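Local coordinates for protein NADP-dependent 2-hydroxyacid dehydrogenase (Rhizobium etli, PDB 4XCV) that binds NADPH and probably uses it to interconvert 2-oxoacids and D-2-hydroxyacids, as other members of the D-isomer specific 2-hydroxyacid dehydrogenase family do, at residues A[66-74]-A[293-304]. Residues are numbered along the deposited sequence; the frame is centred on the assembly and turned at random. Where two conformers were deposited one is given.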
loop_
_atom_site.group_PDB
_atom_site.type_symbol
_atom_site.label_atom_id
_atom_site.label_comp_id
_atom_site.label_asym_id
_atom_site.label_seq_id
_atom_site.Cartn_x
_atom_site.Cartn_y
_atom_site.Cartn_z
ATOM N N ASN A 66 35.857 -18.120 25.854
ATOM C CA ASN A 66 35.357 -19.470 25.623
ATOM C C ASN A 66 33.984 -19.462 24.994
ATOM O O ASN A 66 33.302 -20.493 24.968
ATOM C CB ASN A 66 35.341 -20.242 26.927
ATOM C CG ASN A 66 36.732 -20.290 27.558
ATOM O OD1 ASN A 66 37.727 -20.463 26.820
ATOM N ND2 ASN A 66 36.812 -20.143 28.846
ATOM N N LEU A 67 33.604 -18.316 24.431
ATOM C CA LEU A 67 32.324 -18.192 23.716
ATOM C C LEU A 67 32.224 -19.229 22.601
ATOM O O LEU A 67 33.185 -19.500 21.882
ATOM C CB LEU A 67 32.136 -16.786 23.104
ATOM C CG LEU A 67 32.035 -15.649 24.093
ATOM C CD1 LEU A 67 32.067 -14.320 23.343
ATOM C CD2 LEU A 67 30.794 -15.783 24.972
ATOM N N LYS A 68 31.013 -19.776 22.459
ATOM C CA LYS A 68 30.632 -20.686 21.371
ATOM C C LYS A 68 29.862 -19.987 20.251
ATOM O O LYS A 68 29.973 -20.425 19.102
ATOM C CB LYS A 68 29.802 -21.832 21.941
ATOM C CG LYS A 68 30.540 -22.625 23.009
ATOM C CD LYS A 68 29.715 -23.825 23.410
ATOM C CE LYS A 68 30.457 -24.812 24.290
ATOM N NZ LYS A 68 30.404 -24.373 25.695
ATOM N N VAL A 69 29.028 -18.992 20.574
ATOM C CA VAL A 69 28.185 -18.337 19.584
ATOM C C VAL A 69 28.073 -16.881 19.976
ATOM O O VAL A 69 27.889 -16.557 21.158
ATOM C CB VAL A 69 26.752 -18.937 19.486
ATOM C CG1 VAL A 69 26.037 -18.313 18.281
ATOM C CG2 VAL A 69 26.792 -20.464 19.390
ATOM N N ILE A 70 28.149 -16.010 18.973
ATOM C CA ILE A 70 27.798 -14.607 19.116
ATOM C C ILE A 70 26.456 -14.323 18.422
ATOM O O ILE A 70 26.271 -14.715 17.256
ATOM C CB ILE A 70 28.893 -13.687 18.513
ATOM C CG1 ILE A 70 30.162 -13.777 19.357
ATOM C CG2 ILE A 70 28.429 -12.251 18.360
ATOM C CD1 ILE A 70 31.383 -13.318 18.623
ATOM N N PHE A 71 25.573 -13.627 19.131
ATOM C CA PHE A 71 24.313 -13.179 18.597
ATOM C C PHE A 71 24.344 -11.694 18.426
ATOM O O PHE A 71 24.599 -10.943 19.371
ATOM C CB PHE A 71 23.153 -13.592 19.501
ATOM C CG PHE A 71 22.982 -15.077 19.617
ATOM C CD1 PHE A 71 22.214 -15.733 18.676
ATOM C CD2 PHE A 71 23.595 -15.815 20.604
ATOM C CE1 PHE A 71 22.038 -17.104 18.732
ATOM C CE2 PHE A 71 23.416 -17.193 20.686
ATOM C CZ PHE A 71 22.623 -17.834 19.748
ATOM N N SER A 72 24.114 -11.234 17.197
ATOM C CA SER A 72 23.924 -9.810 16.972
ATOM C C SER A 72 22.637 -9.328 17.614
ATOM O O SER A 72 21.603 -9.987 17.556
ATOM C CB SER A 72 23.881 -9.524 15.461
ATOM O OG SER A 72 23.771 -8.118 15.293
ATOM N N GLY A 73 22.690 -8.154 18.237
ATOM C CA GLY A 73 21.506 -7.509 18.750
ATOM C C GLY A 73 20.688 -6.773 17.737
ATOM O O GLY A 73 19.616 -6.241 18.036
ATOM N N GLY A 74 21.224 -6.731 16.521
ATOM C CA GLY A 74 20.581 -6.083 15.379
ATOM C C GLY A 74 20.458 -6.978 14.190
ATOM O O GLY A 74 21.084 -8.040 14.102
ATOM N N LEU A 293 13.957 -9.957 20.064
ATOM C CA LEU A 293 15.390 -10.318 20.007
ATOM C C LEU A 293 15.701 -11.501 20.949
ATOM O O LEU A 293 16.400 -12.421 20.611
ATOM C CB LEU A 293 16.285 -9.096 20.390
ATOM C CG LEU A 293 17.776 -9.315 20.546
ATOM C CD1 LEU A 293 18.392 -9.840 19.254
ATOM C CD2 LEU A 293 18.390 -7.988 20.987
ATOM N N PHE A 294 15.167 -11.419 22.170
ATOM C CA PHE A 294 15.454 -12.412 23.184
ATOM C C PHE A 294 14.771 -13.713 22.862
ATOM O O PHE A 294 15.371 -14.752 23.021
ATOM C CB PHE A 294 15.086 -11.843 24.568
ATOM C CG PHE A 294 15.923 -10.677 24.898
ATOM C CD1 PHE A 294 17.155 -10.882 25.456
ATOM C CD2 PHE A 294 15.581 -9.396 24.493
ATOM C CE1 PHE A 294 18.015 -9.847 25.669
ATOM C CE2 PHE A 294 16.450 -8.348 24.701
ATOM C CZ PHE A 294 17.667 -8.598 25.314
ATOM N N ARG A 295 13.544 -13.681 22.358
ATOM C CA ARG A 295 12.934 -14.916 21.911
ATOM C C ARG A 295 13.731 -15.606 20.797
ATOM O O ARG A 295 13.890 -16.832 20.782
ATOM C CB ARG A 295 11.504 -14.668 21.417
ATOM C CG ARG A 295 10.528 -14.169 22.447
ATOM C CD ARG A 295 10.384 -15.070 23.656
ATOM N NE ARG A 295 11.393 -14.778 24.684
ATOM C CZ ARG A 295 11.395 -13.739 25.508
ATOM N NH1 ARG A 295 12.376 -13.619 26.417
ATOM N NH2 ARG A 295 10.414 -12.822 25.475
ATOM N N HIS A 296 14.259 -14.795 19.888
ATOM C CA HIS A 296 15.102 -15.321 18.788
ATOM C C HIS A 296 16.375 -15.999 19.309
ATOM O O HIS A 296 16.745 -17.104 18.892
ATOM C CB HIS A 296 15.416 -14.130 17.841
ATOM C CG HIS A 296 16.701 -14.249 17.092
ATOM N ND1 HIS A 296 16.851 -14.998 15.954
ATOM C CD2 HIS A 296 17.906 -13.673 17.328
ATOM C CE1 HIS A 296 18.091 -14.874 15.510
ATOM N NE2 HIS A 296 18.757 -14.093 16.344
ATOM N N VAL A 297 17.053 -15.339 20.242
ATOM C CA VAL A 297 18.290 -15.878 20.767
ATOM C C VAL A 297 18.011 -17.184 21.524
ATOM O O VAL A 297 18.714 -18.199 21.389
ATOM C CB VAL A 297 19.055 -14.879 21.664
ATOM C CG1 VAL A 297 20.219 -15.578 22.300
ATOM C CG2 VAL A 297 19.509 -13.676 20.848
ATOM N N GLU A 298 16.962 -17.154 22.354
ATOM C CA GLU A 298 16.563 -18.349 23.107
ATOM C C GLU A 298 16.277 -19.550 22.174
ATOM O O GLU A 298 16.684 -20.669 22.481
ATOM C CB GLU A 298 15.336 -18.028 23.957
ATOM C CG GLU A 298 15.615 -17.094 25.126
ATOM C CD GLU A 298 14.325 -16.488 25.660
ATOM O OE1 GLU A 298 13.206 -16.834 25.151
ATOM O OE2 GLU A 298 14.391 -15.662 26.604
ATOM N N MET A 299 15.595 -19.293 21.087
ATOM C CA MET A 299 15.255 -20.342 20.126
ATOM C C MET A 299 16.503 -20.902 19.491
ATOM O O MET A 299 16.608 -22.112 19.286
ATOM C CB MET A 299 14.332 -19.813 19.041
ATOM C CG MET A 299 14.248 -20.687 17.815
ATOM S SD MET A 299 12.890 -20.117 16.810
ATOM C CE MET A 299 12.865 -18.426 17.142
ATOM N N GLN A 300 17.449 -20.027 19.117
ATOM C CA GLN A 300 18.688 -20.531 18.511
ATOM C C GLN A 300 19.539 -21.314 19.472
ATOM O O GLN A 300 20.183 -22.296 19.105
ATOM C CB GLN A 300 19.465 -19.388 17.832
ATOM C CG GLN A 300 18.689 -18.764 16.677
ATOM C CD GLN A 300 18.402 -19.734 15.553
ATOM O OE1 GLN A 300 19.223 -20.583 15.226
ATOM N NE2 GLN A 300 17.223 -19.654 14.999
ATOM N N ILE A 301 19.555 -20.879 20.739
ATOM C CA ILE A 301 20.253 -21.658 21.784
ATOM C C ILE A 301 19.611 -23.030 21.892
ATOM O O ILE A 301 20.362 -24.026 22.018
ATOM C CB ILE A 301 20.213 -20.888 23.119
ATOM C CG1 ILE A 301 21.170 -19.722 23.059
ATOM C CG2 ILE A 301 20.594 -21.802 24.296
ATOM C CD1 ILE A 301 21.069 -18.751 24.242
ATOM N N ALA A 302 18.269 -23.093 21.877
ATOM C CA ALA A 302 17.597 -24.404 21.997
ATOM C C ALA A 302 18.012 -25.304 20.835
ATOM O O ALA A 302 18.323 -26.472 21.052
ATOM C CB ALA A 302 16.093 -24.237 22.037
ATOM N N ARG A 303 18.021 -24.771 19.618
ATOM C CA ARG A 303 18.458 -25.578 18.467
ATOM C C ARG A 303 19.881 -26.042 18.675
ATOM O O ARG A 303 20.195 -27.220 18.497
ATOM C CB ARG A 303 18.414 -24.759 17.200
ATOM C CG ARG A 303 17.022 -24.482 16.703
ATOM C CD ARG A 303 17.043 -23.577 15.488
ATOM N NE ARG A 303 17.759 -24.202 14.383
ATOM C CZ ARG A 303 17.214 -25.027 13.516
ATOM N NH1 ARG A 303 15.917 -25.362 13.568
ATOM N NH2 ARG A 303 17.992 -25.627 12.591
ATOM N N PHE A 304 20.747 -25.113 19.056
ATOM C CA PHE A 304 22.183 -25.432 19.246
ATOM C C PHE A 304 22.387 -26.542 20.291
ATOM O O PHE A 304 23.179 -27.476 20.090
ATOM C CB PHE A 304 22.939 -24.179 19.664
ATOM C CG PHE A 304 24.443 -24.306 19.641
ATOM C CD1 PHE A 304 25.155 -24.288 18.457
ATOM C CD2 PHE A 304 25.143 -24.347 20.809
ATOM C CE1 PHE A 304 26.536 -24.361 18.458
ATOM C CE2 PHE A 304 26.539 -24.391 20.813
ATOM C CZ PHE A 304 27.222 -24.390 19.646
HETATM O O HOH W 1 21.084 -12.685 16.793
#
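The ring of Phe71 rises from strand 69-72 into a hollow of helix 293-304 walled by His296, Val297, Gln300 and Ile301. One face takes the methyl CG1 of Val297 almost over its centre, a CH-pi contact with CG1 3.8 Å from the ring centroid and 11° off the normal, while CG1 of Val69 covers the opposite face nearer the rim. With CG lying anti to its carbonyl carbon (chi1 -63°), Phe71 drives its outer edge against the helix, where CE1 comes within 3.6 Å of Gln300 CB. Gln300 then bends away, its amide oxygen bonded to the backbone of Gln311.

Val69 works both ways: its other methyl, CG2, sits against the face of Phe304, 4.0 Å from the ring centroid. At the other end, the forked tip of Leu293 straddles Gly73, CD1 lying 3.6 Å from Ser72 O and CD2 3.6 Å from Gly73 O. Replacing Phe71 by an alanine is likely to open a gap between strand and helix and leave Val297 and Gln300 without their main apolar partner from the strand.

The helix, returning late in the chain, runs nearly antiparallel to the strand (157°) and covers one side of the smaller parallel sheet, consistent with the substrate-binding domain of this family, to which the chain returns after the NADPH-binding Rossmann-type domain. No direct hydrogen bond joins the two; one water, donating to Ser72 O and bonded to His296 NE2, provides a polar link, so cohesion rests chiefly on shape and apolar contact.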